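Local coordinates for Cow rumen GH26 endo-mannanase (Metagenome, PDB 6UEH), which probably hydrolyses internal beta-1,4-mannosidic bonds of mannans such as galactomannan, and carries an accessory domain of the carbohydrate-binding module family CBM6, at residues 14-25 against 39-50. Numbering follows the deposited sequence.
Sequences AEDCDGAGEPWT and KGFAYLTNAPIS. With CA (calcium ion), chain B.
Trp24 meets two aromatic neighbours, Phe41 and Tyr43, each in its own way. Tyr43 CB stands squarely over the five-membered ring of the indole, 3.5 Å from its centroid. With CG anti to the backbone N (chi1 -176°), the tyrosine ring is carried past that point and turns its CD2 edge onto the six-membered ring, a T-shaped pair with planes at 85°. Against Phe41 it is Trp24 CB that touches, lying over the phenyl face near its rim; the two rings are slid apart and barely overlap. The backbones fix this register: Trp24 N bonds Phe41 O at 2.8 Å, nearly straight, and Phe41 N returns a bond to Trp24 O, an antiparallel hydrogen-bonded pair. Replacing Trp24 by alanine would probably leave Tyr43 CB and its ring edge without the face they pack on.

Beside the Phe41 backbone, with OE1 3.4 Å from Phe41 CA, Glu15 is bent at chi2 (-92°) and grips the calcium ion with both carboxylate oxygens, OE1 and OE2 each at 2.5 Å. Gly40 O binds the same ion at 2.4 Å; Glu13, Ser37 and Asp126 complete the site. Water 1 joins Glu15 OE2 to Lys39 N.

Farther along, Ala20 CB rests on Ala42 CB and Ile49 CG2, while Asp18 and Ser50 exchange backbone bonds, Asp18 N to Ser50 O at 2.8 Å. Calcium thus ties the loop after strand 10-13 to the entry of strand 42-44 in this beta-sandwich module, and its positive charge probably offsets the repulsion between carboxylate and carbonyl oxygens crowded around it.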
loop_
_atom_site.group_PDB
_atom_site.type_symbol
_atom_site.label_atom_id
_atom_site.label_comp_id
_atom_site.label_asym_id
_atom_site.label_seq_id
_atom_site.Cartn_x
_atom_site.Cartn_y
_atom_site.Cartn_z
ATOM N N ALA A 14 -9.221 25.679 22.699
ATOM C CA ALA A 14 -7.806 25.636 22.348
ATOM C C ALA A 14 -7.029 26.730 23.072
ATOM O O ALA A 14 -5.843 26.570 23.356
ATOM C CB ALA A 14 -7.623 25.756 20.851
ATOM N N GLU A 15 -7.707 27.831 23.388
ATOM C CA GLU A 15 -7.073 28.927 24.114
ATOM C C GLU A 15 -6.684 28.511 25.533
ATOM O O GLU A 15 -5.910 29.201 26.196
ATOM C CB GLU A 15 -7.987 30.159 24.156
ATOM C CG GLU A 15 -9.359 29.937 24.792
ATOM C CD GLU A 15 -10.424 29.553 23.776
ATOM O OE1 GLU A 15 -10.066 29.015 22.708
ATOM O OE2 GLU A 15 -11.619 29.799 24.044
ATOM N N ASP A 16 -7.213 27.380 25.993
ATOM C CA ASP A 16 -6.877 26.866 27.318
ATOM C C ASP A 16 -5.708 25.876 27.282
ATOM O O ASP A 16 -5.253 25.411 28.329
ATOM C CB ASP A 16 -8.098 26.204 27.960
ATOM C CG ASP A 16 -9.191 27.203 28.301
ATOM O OD1 ASP A 16 -8.879 28.403 28.444
ATOM O OD2 ASP A 16 -10.362 26.785 28.430
ATOM N N CYS A 17 -5.223 25.558 26.083
ATOM C CA CYS A 17 -4.097 24.632 25.934
ATOM C C CYS A 17 -2.825 25.178 26.563
ATOM O O CYS A 17 -2.648 26.389 26.667
ATOM C CB CYS A 17 -3.828 24.328 24.458
ATOM S SG CYS A 17 -5.061 23.301 23.650
ATOM N N ASP A 18 -1.941 24.278 26.979
ATOM C CA ASP A 18 -0.616 24.673 27.434
ATOM C C ASP A 18 0.130 25.349 26.287
ATOM O O ASP A 18 0.211 24.802 25.189
ATOM C CB ASP A 18 0.178 23.467 27.944
ATOM C CG ASP A 18 -0.462 22.808 29.154
ATOM O OD1 ASP A 18 -1.196 23.493 29.896
ATOM O OD2 ASP A 18 -0.220 21.602 29.368
ATOM N N GLY A 19 0.657 26.543 26.541
ATOM C CA GLY A 19 1.433 27.258 25.545
ATOM C C GLY A 19 0.618 28.221 24.703
ATOM O O GLY A 19 1.169 28.942 23.873
ATOM N N ALA A 20 -0.695 28.235 24.915
ATOM C CA ALA A 20 -1.586 29.088 24.135
ATOM C C ALA A 20 -1.560 30.538 24.617
ATOM O O ALA A 20 -1.762 31.462 23.830
ATOM C CB ALA A 20 -3.009 28.547 24.179
ATOM N N GLY A 21 -1.311 30.730 25.910
ATOM C CA GLY A 21 -1.335 32.058 26.499
ATOM C C GLY A 21 -2.743 32.624 26.562
ATOM O O GLY A 21 -3.719 31.874 26.596
ATOM N N GLU A 22 -2.855 33.948 26.575
ATOM C CA GLU A 22 -4.162 34.597 26.621
ATOM C C GLU A 22 -4.917 34.400 25.310
ATOM O O GLU A 22 -4.308 34.361 24.240
ATOM C CB GLU A 22 -4.016 36.088 26.934
ATOM C CG GLU A 22 -3.613 36.370 28.373
ATOM C CD GLU A 22 -4.529 35.689 29.375
ATOM O OE1 GLU A 22 -4.134 34.636 29.920
ATOM O OE2 GLU A 22 -5.642 36.202 29.618
ATOM N N PRO A 23 -6.250 34.269 25.393
ATOM C CA PRO A 23 -7.079 34.039 24.203
ATOM C C PRO A 23 -6.974 35.169 23.182
ATOM O O PRO A 23 -6.902 36.339 23.560
ATOM C CB PRO A 23 -8.504 33.962 24.774
ATOM C CG PRO A 23 -8.323 33.607 26.208
ATOM C CD PRO A 23 -7.055 34.287 26.627
ATOM N N TRP A 24 -6.960 34.805 21.904
ATOM C CA TRP A 24 -6.998 35.774 20.815
ATOM C C TRP A 24 -8.440 35.997 20.376
ATOM O O TRP A 24 -9.270 35.099 20.502
ATOM C CB TRP A 24 -6.167 35.291 19.623
ATOM C CG TRP A 24 -4.708 35.120 19.908
ATOM C CD1 TRP A 24 -4.126 34.136 20.655
ATOM C CD2 TRP A 24 -3.642 35.947 19.430
ATOM N NE1 TRP A 24 -2.761 34.308 20.681
ATOM C CE2 TRP A 24 -2.440 35.412 19.935
ATOM C CE3 TRP A 24 -3.588 37.092 18.629
ATOM C CZ2 TRP A 24 -1.197 35.984 19.664
ATOM C CZ3 TRP A 24 -2.352 37.656 18.358
ATOM C CH2 TRP A 24 -1.176 37.104 18.876
ATOM N N THR A 25 -8.740 37.183 19.857
ATOM C CA THR A 25 -10.072 37.445 19.322
ATOM C C THR A 25 -10.013 37.844 17.849
ATOM O O THR A 25 -11.042 37.948 17.187
ATOM C CB THR A 25 -10.797 38.532 20.125
ATOM O OG1 THR A 25 -10.016 39.733 20.130
ATOM C CG2 THR A 25 -11.016 38.063 21.559
ATOM N N LYS A 39 -13.907 32.346 25.125
ATOM C CA LYS A 39 -13.432 33.726 25.169
ATOM C C LYS A 39 -12.648 34.122 23.922
ATOM O O LYS A 39 -12.372 35.300 23.704
ATOM C CB LYS A 39 -12.571 33.946 26.414
ATOM C CG LYS A 39 -13.332 33.799 27.721
ATOM C CD LYS A 39 -12.428 34.040 28.919
ATOM C CE LYS A 39 -13.211 33.973 30.221
ATOM N NZ LYS A 39 -12.336 34.186 31.409
ATOM N N GLY A 40 -12.287 33.140 23.106
ATOM C CA GLY A 40 -11.548 33.418 21.888
ATOM C C GLY A 40 -10.969 32.177 21.243
ATOM O O GLY A 40 -11.634 31.148 21.141
ATOM N N PHE A 41 -9.720 32.273 20.800
ATOM C CA PHE A 41 -9.060 31.131 20.182
ATOM C C PHE A 41 -7.552 31.160 20.402
ATOM O O PHE A 41 -6.999 32.155 20.872
ATOM C CB PHE A 41 -9.370 31.080 18.681
ATOM C CG PHE A 41 -8.929 32.304 17.918
ATOM C CD1 PHE A 41 -7.666 32.368 17.348
ATOM C CD2 PHE A 41 -9.786 33.383 17.759
ATOM C CE1 PHE A 41 -7.263 33.487 16.644
ATOM C CE2 PHE A 41 -9.389 34.506 17.050
ATOM C CZ PHE A 41 -8.125 34.558 16.492
ATOM N N ALA A 42 -6.898 30.054 20.066
ATOM C CA ALA A 42 -5.448 29.979 20.112
ATOM C C ALA A 42 -4.870 30.307 18.741
ATOM O O ALA A 42 -5.315 29.768 17.727
ATOM C CB ALA A 42 -4.994 28.596 20.571
ATOM N N TYR A 43 -3.893 31.206 18.713
ATOM C CA TYR A 43 -3.189 31.531 17.481
ATOM C C TYR A 43 -1.827 30.853 17.518
ATOM O O TYR A 43 -0.887 31.354 18.132
ATOM C CB TYR A 43 -3.042 33.047 17.313
ATOM C CG TYR A 43 -2.414 33.492 16.003
ATOM C CD1 TYR A 43 -2.446 32.684 14.869
ATOM C CD2 TYR A 43 -1.784 34.727 15.907
ATOM C CE1 TYR A 43 -1.869 33.102 13.677
ATOM C CE2 TYR A 43 -1.209 35.152 14.727
ATOM C CZ TYR A 43 -1.250 34.338 13.615
ATOM O OH TYR A 43 -0.671 34.774 12.445
ATOM N N LEU A 44 -1.747 29.692 16.881
ATOM C CA LEU A 44 -0.509 28.930 16.796
ATOM C C LEU A 44 0.440 29.600 15.817
ATOM O O LEU A 44 0.176 29.606 14.623
ATOM C CB LEU A 44 -0.803 27.492 16.356
ATOM C CG LEU A 44 0.360 26.570 15.979
ATOM C CD1 LEU A 44 1.100 26.118 17.207
ATOM C CD2 LEU A 44 -0.133 25.365 15.189
ATOM N N THR A 45 1.534 30.173 16.309
ATOM C CA THR A 45 2.499 30.811 15.417
ATOM C C THR A 45 3.769 29.976 15.277
ATOM O O THR A 45 3.827 29.073 14.438
ATOM C CB THR A 45 2.869 32.240 15.889
ATOM O OG1 THR A 45 3.237 32.218 17.273
ATOM C CG2 THR A 45 1.687 33.190 15.692
ATOM N N ASN A 46 4.780 30.272 16.089
ATOM C CA ASN A 46 6.042 29.537 16.025
ATOM C C ASN A 46 6.341 28.737 17.293
ATOM O O ASN A 46 7.488 28.367 17.547
ATOM C CB ASN A 46 7.206 30.494 15.734
ATOM C CG ASN A 46 7.357 31.578 16.787
ATOM O OD1 ASN A 46 6.587 31.647 17.747
ATOM N ND2 ASN A 46 8.357 32.432 16.611
ATOM N N ALA A 47 5.307 28.472 18.084
ATOM C CA ALA A 47 5.456 27.686 19.305
ATOM C C ALA A 47 4.244 26.781 19.494
ATOM O O ALA A 47 3.120 27.190 19.215
ATOM C CB ALA A 47 5.636 28.596 20.507
ATOM N N PRO A 48 4.469 25.548 19.978
ATOM C CA PRO A 48 3.388 24.560 20.065
ATOM C C PRO A 48 2.333 24.872 21.124
ATOM O O PRO A 48 2.592 25.603 22.082
ATOM C CB PRO A 48 4.128 23.267 20.422
ATOM C CG PRO A 48 5.338 23.729 21.154
ATOM C CD PRO A 48 5.747 25.009 20.474
ATOM N N ILE A 49 1.142 24.317 20.929
ATOM C CA ILE A 49 0.113 24.307 21.959
ATOM C C ILE A 49 -0.244 22.852 22.222
ATOM O O ILE A 49 -0.163 22.018 21.317
ATOM C CB ILE A 49 -1.140 25.107 21.550
ATOM C CG1 ILE A 49 -1.786 24.500 20.303
ATOM C CG2 ILE A 49 -0.784 26.574 21.321
ATOM C CD1 ILE A 49 -3.076 25.187 19.884
ATOM N N SER A 50 -0.625 22.534 23.455
ATOM C CA SER A 50 -0.843 21.136 23.798
ATOM C C SER A 50 -1.828 20.922 24.939
ATOM O O SER A 50 -2.158 21.844 25.682
ATOM C CB SER A 50 0.492 20.479 24.153
ATOM O OG SER A 50 1.076 21.104 25.282
HETATM CA CA CA B . -12.378 28.958 21.803
HETATM O O HOH W 1 -12.441 30.456 26.411
HETATM O O HOH W 2 0.043 19.710 27.638
HETATM O O HOH W 3 2.847 22.851 24.246
HETATM O O HOH W 4 0.096 30.256 21.014
HETATM O O HOH W 5 2.161 28.598 21.675
HETATM O O HOH W 6 -2.452 31.107 21.118
#